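Local coordinates for protein tryptophan synthase alpha chain (Aquifex aeolicus, PDB 2EKC) that probably carries out the aldol cleavage of indoleglycerol phosphate to indole and glyceraldehyde 3-phosphate, as the alpha subunit of tryptophan synthase, at residues S5-E10 with G44-E49; T174-V179 with E199-L204. One frame throughout, in Å; residues are numbered along the deposited sequence.

Contact 1 of 2, residues S5-E10 with G44-E49; sequences SDKFTE and GTDILE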
# COMPACT_ATOMS: atom_id res chain seq x y z
N SER A 5 5.03 -1.42 12.40
CA SER A 5 5.56 -2.45 13.28
C SER A 5 4.54 -2.83 14.36
O SER A 5 4.36 -4.01 14.64
CB SER A 5 6.86 -1.99 13.94
OG SER A 5 7.91 -2.03 13.00
N ASP A 6 3.88 -1.83 14.95
CA ASP A 6 2.89 -2.11 15.98
C ASP A 6 1.78 -3.00 15.41
O ASP A 6 1.36 -3.96 16.05
CB ASP A 6 2.24 -0.82 16.51
CG ASP A 6 3.23 0.08 17.23
OD1 ASP A 6 4.26 -0.40 17.71
OD2 ASP A 6 2.94 1.30 17.32
N LYS A 7 1.31 -2.68 14.21
CA LYS A 7 0.24 -3.45 13.60
C LYS A 7 0.61 -4.91 13.36
O LYS A 7 -0.18 -5.81 13.66
CB LYS A 7 -0.20 -2.82 12.28
CG LYS A 7 -1.35 -3.55 11.60
CD LYS A 7 -2.60 -3.63 12.49
CE LYS A 7 -3.17 -2.25 12.76
NZ LYS A 7 -4.39 -2.31 13.63
N PHE A 8 1.79 -5.16 12.80
CA PHE A 8 2.21 -6.53 12.54
C PHE A 8 2.41 -7.31 13.84
O PHE A 8 2.16 -8.51 13.91
CB PHE A 8 3.48 -6.54 11.68
CG PHE A 8 3.21 -6.44 10.20
CD1 PHE A 8 2.53 -7.46 9.54
CD2 PHE A 8 3.61 -5.32 9.48
CE1 PHE A 8 2.25 -7.37 8.17
CE2 PHE A 8 3.35 -5.22 8.11
CZ PHE A 8 2.67 -6.24 7.46
N THR A 9 2.86 -6.62 14.88
CA THR A 9 3.05 -7.28 16.17
C THR A 9 1.66 -7.65 16.70
O THR A 9 1.46 -8.72 17.27
CB THR A 9 3.76 -6.34 17.16
OG1 THR A 9 5.09 -6.12 16.70
CG2 THR A 9 3.80 -6.95 18.56
N GLU A 10 0.71 -6.75 16.49
CA GLU A 10 -0.66 -6.99 16.93
C GLU A 10 -1.27 -8.17 16.17
O GLU A 10 -1.86 -9.07 16.77
CB GLU A 10 -1.52 -5.73 16.69
CG GLU A 10 -3.02 -5.96 16.76
CD GLU A 10 -3.82 -4.70 16.49
OE1 GLU A 10 -3.42 -3.91 15.61
OE2 GLU A 10 -4.87 -4.50 17.15
N GLY A 44 -12.24 -4.40 8.32
CA GLY A 44 -11.08 -5.25 8.55
C GLY A 44 -9.74 -4.92 7.92
O GLY A 44 -8.79 -5.69 8.09
N THR A 45 -9.65 -3.82 7.18
CA THR A 45 -8.38 -3.45 6.55
C THR A 45 -7.36 -3.15 7.66
O THR A 45 -7.64 -2.39 8.59
CB THR A 45 -8.57 -2.21 5.64
OG1 THR A 45 -9.32 -2.59 4.48
CG2 THR A 45 -7.23 -1.65 5.21
N ASP A 46 -6.18 -3.75 7.55
CA ASP A 46 -5.12 -3.56 8.55
C ASP A 46 -4.15 -2.45 8.19
O ASP A 46 -3.62 -1.77 9.07
CB ASP A 46 -4.36 -4.86 8.74
CG ASP A 46 -5.25 -5.98 9.23
OD1 ASP A 46 -5.76 -5.85 10.37
OD2 ASP A 46 -5.46 -6.96 8.48
N ILE A 47 -3.90 -2.29 6.90
CA ILE A 47 -2.98 -1.27 6.41
C ILE A 47 -3.61 -0.65 5.17
O ILE A 47 -4.06 -1.36 4.27
CB ILE A 47 -1.62 -1.89 6.02
CG1 ILE A 47 -0.94 -2.47 7.26
CG2 ILE A 47 -0.73 -0.82 5.36
CD1 ILE A 47 0.33 -3.25 6.95
N LEU A 48 -3.64 0.67 5.13
CA LEU A 48 -4.25 1.37 4.01
C LEU A 48 -3.24 1.95 3.04
O LEU A 48 -2.24 2.53 3.45
CB LEU A 48 -5.14 2.50 4.55
CG LEU A 48 -6.00 3.25 3.54
CD1 LEU A 48 -7.06 2.29 2.99
CD2 LEU A 48 -6.66 4.44 4.21
N GLU A 49 -3.49 1.77 1.74
CA GLU A 49 -2.63 2.36 0.72
C GLU A 49 -3.50 3.45 0.09
O GLU A 49 -4.56 3.16 -0.46
CB GLU A 49 -2.22 1.36 -0.35
CG GLU A 49 -1.44 0.16 0.13
CD GLU A 49 -0.79 -0.60 -1.02
OE1 GLU A 49 -1.40 -0.65 -2.11
OE2 GLU A 49 0.31 -1.15 -0.83
O HOH W 1 -6.17 -3.96 12.19
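Asp46 meets Lys7 where helix 3-14 packs against the start of the barrel strand 47-51. The helix comes before the first barrel strand and lies across the N-terminal ends of the strands, as in other TrpA alpha subunits.

The aliphatic part of Lys7 runs past the carbonyl oxygen of Asp46. CE of Lys7 is 3.7 Å from Asp46 O, and its CG is 3.8 Å from the same oxygen. This oxygen is buried and has no hydrogen-bond partner in the model. The carboxylate reaches Lys7 through water. One water accepts from Lys7 NZ at 2.8 Å and donates to Asp46 OD1 at 2.7 Å. The other oxygen, OD2, pairs with Lys257 and accepts from the backbone N of Leu19. Lys7 is bent at chi2 (59°) and chi3 (65°). The bends let its ammonium group turn back to Glu10 of its own helix. NZ forms a salt bridge with Glu10 OE1 at 2.7 Å, on the syn side, tilted 23° out of the carboxylate plane.

Ile47 follows, pointing toward the helix. Its CD1 lies 3.8 Å from both CE2 and CZ of Phe8. The two side chains cross at about a right angle. Phe8 also touches Ala18, and Ile47 touches Val20, both on the neighbouring strand.

The contact is apolar at Ile47. At Asp46 it is aliphatic carbon against a carbonyl oxygen, plus a water-bridged link between opposite charges. Lys7 NZ has a carboxylate and a bridging water as partners, and Asp46 has its own lysine. Both ions probably keep their charge.

Contact 2 of 2, residues T174-V179 with E199-L204; sequences TYFVSV and EEYREL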
# COMPACT_ATOMS: atom_id res chain seq x y z
N THR A 174 8.27 -4.86 3.75
CA THR A 174 8.63 -4.91 2.34
C THR A 174 7.41 -5.34 1.52
O THR A 174 6.48 -5.94 2.04
CB THR A 174 9.76 -5.93 2.08
OG1 THR A 174 9.31 -7.25 2.42
CG2 THR A 174 10.99 -5.59 2.90
N TYR A 175 7.45 -5.02 0.24
CA TYR A 175 6.37 -5.37 -0.67
C TYR A 175 6.92 -6.07 -1.91
O TYR A 175 7.79 -5.53 -2.60
CB TYR A 175 5.60 -4.11 -1.11
CG TYR A 175 4.59 -4.40 -2.20
CD1 TYR A 175 3.48 -5.20 -1.95
CD2 TYR A 175 4.78 -3.93 -3.50
CE1 TYR A 175 2.58 -5.54 -2.97
CE2 TYR A 175 3.89 -4.27 -4.53
CZ TYR A 175 2.79 -5.08 -4.25
OH TYR A 175 1.92 -5.44 -5.26
N PHE A 176 6.41 -7.26 -2.19
CA PHE A 176 6.82 -8.02 -3.37
C PHE A 176 5.63 -8.18 -4.30
O PHE A 176 4.50 -8.35 -3.85
CB PHE A 176 7.32 -9.42 -3.00
CG PHE A 176 8.76 -9.47 -2.57
CD1 PHE A 176 9.18 -8.81 -1.43
CD2 PHE A 176 9.68 -10.20 -3.31
CE1 PHE A 176 10.52 -8.89 -1.02
CE2 PHE A 176 11.01 -10.29 -2.91
CZ PHE A 176 11.44 -9.63 -1.76
N VAL A 177 5.88 -8.13 -5.61
CA VAL A 177 4.83 -8.34 -6.60
C VAL A 177 4.79 -9.85 -6.82
O VAL A 177 5.82 -10.52 -6.75
CB VAL A 177 5.15 -7.62 -7.92
CG1 VAL A 177 5.22 -6.12 -7.67
CG2 VAL A 177 6.47 -8.12 -8.49
N SER A 178 3.61 -10.40 -7.08
CA SER A 178 3.46 -11.85 -7.24
C SER A 178 3.81 -12.44 -8.61
O SER A 178 3.99 -13.65 -8.72
CB SER A 178 2.04 -12.27 -6.88
OG SER A 178 1.12 -11.88 -7.89
N VAL A 179 3.90 -11.60 -9.63
CA VAL A 179 4.21 -12.09 -10.97
C VAL A 179 5.50 -11.48 -11.52
O VAL A 179 5.94 -10.42 -11.09
CB VAL A 179 3.04 -11.78 -11.95
CG1 VAL A 179 2.97 -10.29 -12.23
CG2 VAL A 179 3.22 -12.57 -13.24
N GLU A 199 10.52 -17.48 0.55
CA GLU A 199 11.22 -18.41 1.44
C GLU A 199 12.69 -18.00 1.51
O GLU A 199 13.29 -18.03 2.58
CB GLU A 199 11.05 -19.85 0.93
CG GLU A 199 9.59 -20.20 0.67
CD GLU A 199 9.35 -21.69 0.45
OE1 GLU A 199 10.21 -22.35 -0.17
OE2 GLU A 199 8.28 -22.18 0.88
N GLU A 200 13.26 -17.61 0.37
CA GLU A 200 14.65 -17.15 0.33
C GLU A 200 14.73 -15.91 1.20
O GLU A 200 15.64 -15.75 2.02
CB GLU A 200 15.08 -16.78 -1.09
CG GLU A 200 15.55 -17.93 -1.95
CD GLU A 200 16.16 -17.45 -3.25
OE1 GLU A 200 15.40 -17.05 -4.16
OE2 GLU A 200 17.40 -17.46 -3.37
N TYR A 201 13.78 -15.01 0.98
CA TYR A 201 13.70 -13.75 1.72
C TYR A 201 13.70 -14.04 3.22
O TYR A 201 14.40 -13.38 3.99
CB TYR A 201 12.43 -13.00 1.33
CG TYR A 201 12.09 -11.80 2.18
CD1 TYR A 201 12.63 -10.54 1.91
CD2 TYR A 201 11.19 -11.91 3.24
CE1 TYR A 201 12.29 -9.42 2.68
CE2 TYR A 201 10.84 -10.81 4.01
CZ TYR A 201 11.39 -9.57 3.73
OH TYR A 201 11.01 -8.48 4.48
N ARG A 202 12.93 -15.04 3.63
CA ARG A 202 12.84 -15.42 5.05
C ARG A 202 14.21 -15.76 5.60
O ARG A 202 14.51 -15.47 6.76
CB ARG A 202 11.92 -16.62 5.23
CG ARG A 202 10.47 -16.39 4.83
CD ARG A 202 9.84 -15.29 5.65
NE ARG A 202 8.39 -15.23 5.45
CZ ARG A 202 7.60 -14.33 6.02
NH1 ARG A 202 8.11 -13.41 6.83
NH2 ARG A 202 6.30 -14.34 5.78
N GLU A 203 15.02 -16.40 4.77
CA GLU A 203 16.37 -16.81 5.14
C GLU A 203 17.27 -15.61 5.41
O GLU A 203 18.17 -15.66 6.25
CB GLU A 203 17.00 -17.63 4.00
CG GLU A 203 16.27 -18.93 3.65
CD GLU A 203 16.84 -19.59 2.40
OE1 GLU A 203 18.07 -19.78 2.32
OE2 GLU A 203 16.05 -19.94 1.49
N LEU A 204 17.02 -14.52 4.69
CA LEU A 204 17.84 -13.32 4.79
C LEU A 204 17.21 -12.13 5.50
O LEU A 204 17.90 -11.17 5.81
CB LEU A 204 18.25 -12.88 3.39
CG LEU A 204 19.09 -13.87 2.57
CD1 LEU A 204 19.03 -13.51 1.10
CD2 LEU A 204 20.52 -13.85 3.09
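This is a buried strand-to-helix contact on the outer wall of the TIM barrel. Strand 174-177 packs against the last turns of helix 192-204. The helix leads on to strand 209-212, which lies parallel beside 174-177, so the contact belongs to a beta-alpha-beta crossover.

Tyr201 carries the helix side alone. Its CG stands anti to the backbone N (chi1 170°), which sends the ring from the helix toward the strand. Thr174 and Phe176, two residues apart on the strand, both point at it.

Thr174 meets the phenol end, the two side chains coming from opposite directions. OG1 of Thr174 and OH of Tyr201 are hydrogen-bonded at 2.9 Å. The threonine methyl also packs there, with CG2 3.3 Å from Tyr201 OH. Tyr201 OH is also hydrogen-bonded to the backbone O of Lys207, in the loop after the helix, and Thr174 OG1 weakly to that of Pro208.

Phe176 meets the ring nearer its root. The pair is an offset edge-to-face stack, the edge of Phe176 toward the face of Tyr201. The ring centroids of Phe176 and Tyr201 are 5.5 Å apart and the planes are 71° apart. The closest atoms, Phe176 CZ and Tyr201 CD1, are 4.0 Å apart. Val209 touches all three side chains, and Ile163 of helix 160-169 packs on Tyr201. The disulfide Cys167-Cys205 ties that helix to the residue just past 199-204.

One tyrosine thus serves two chemistries. Its ring joins the apolar layer between sheet and helices. Its buried hydroxyl is bonded both to the strand and to the loop that follows the helix, which gives the ring end a defined place.

In the fold
Both contacts join a helix to a strand of the same eight-stranded barrel, but at different places. Contact 1 sets helix 3-14 at the N-terminal ends of the strands. Contact 2 sets helix 192-204 on the outer wall. Their centres are about 18 Å apart and they do not touch. Contact 1 is partly buried, and its polar link is made of ions and a water. Contact 2 is wholly buried, with an aromatic pair and a direct bond between neutral hydroxyls. Glu49, a predicted proton acceptor, ends segment 44-49 but takes no part in the touch with the helix. The side chain of Thr174 lies about 11 Å from that of Glu49.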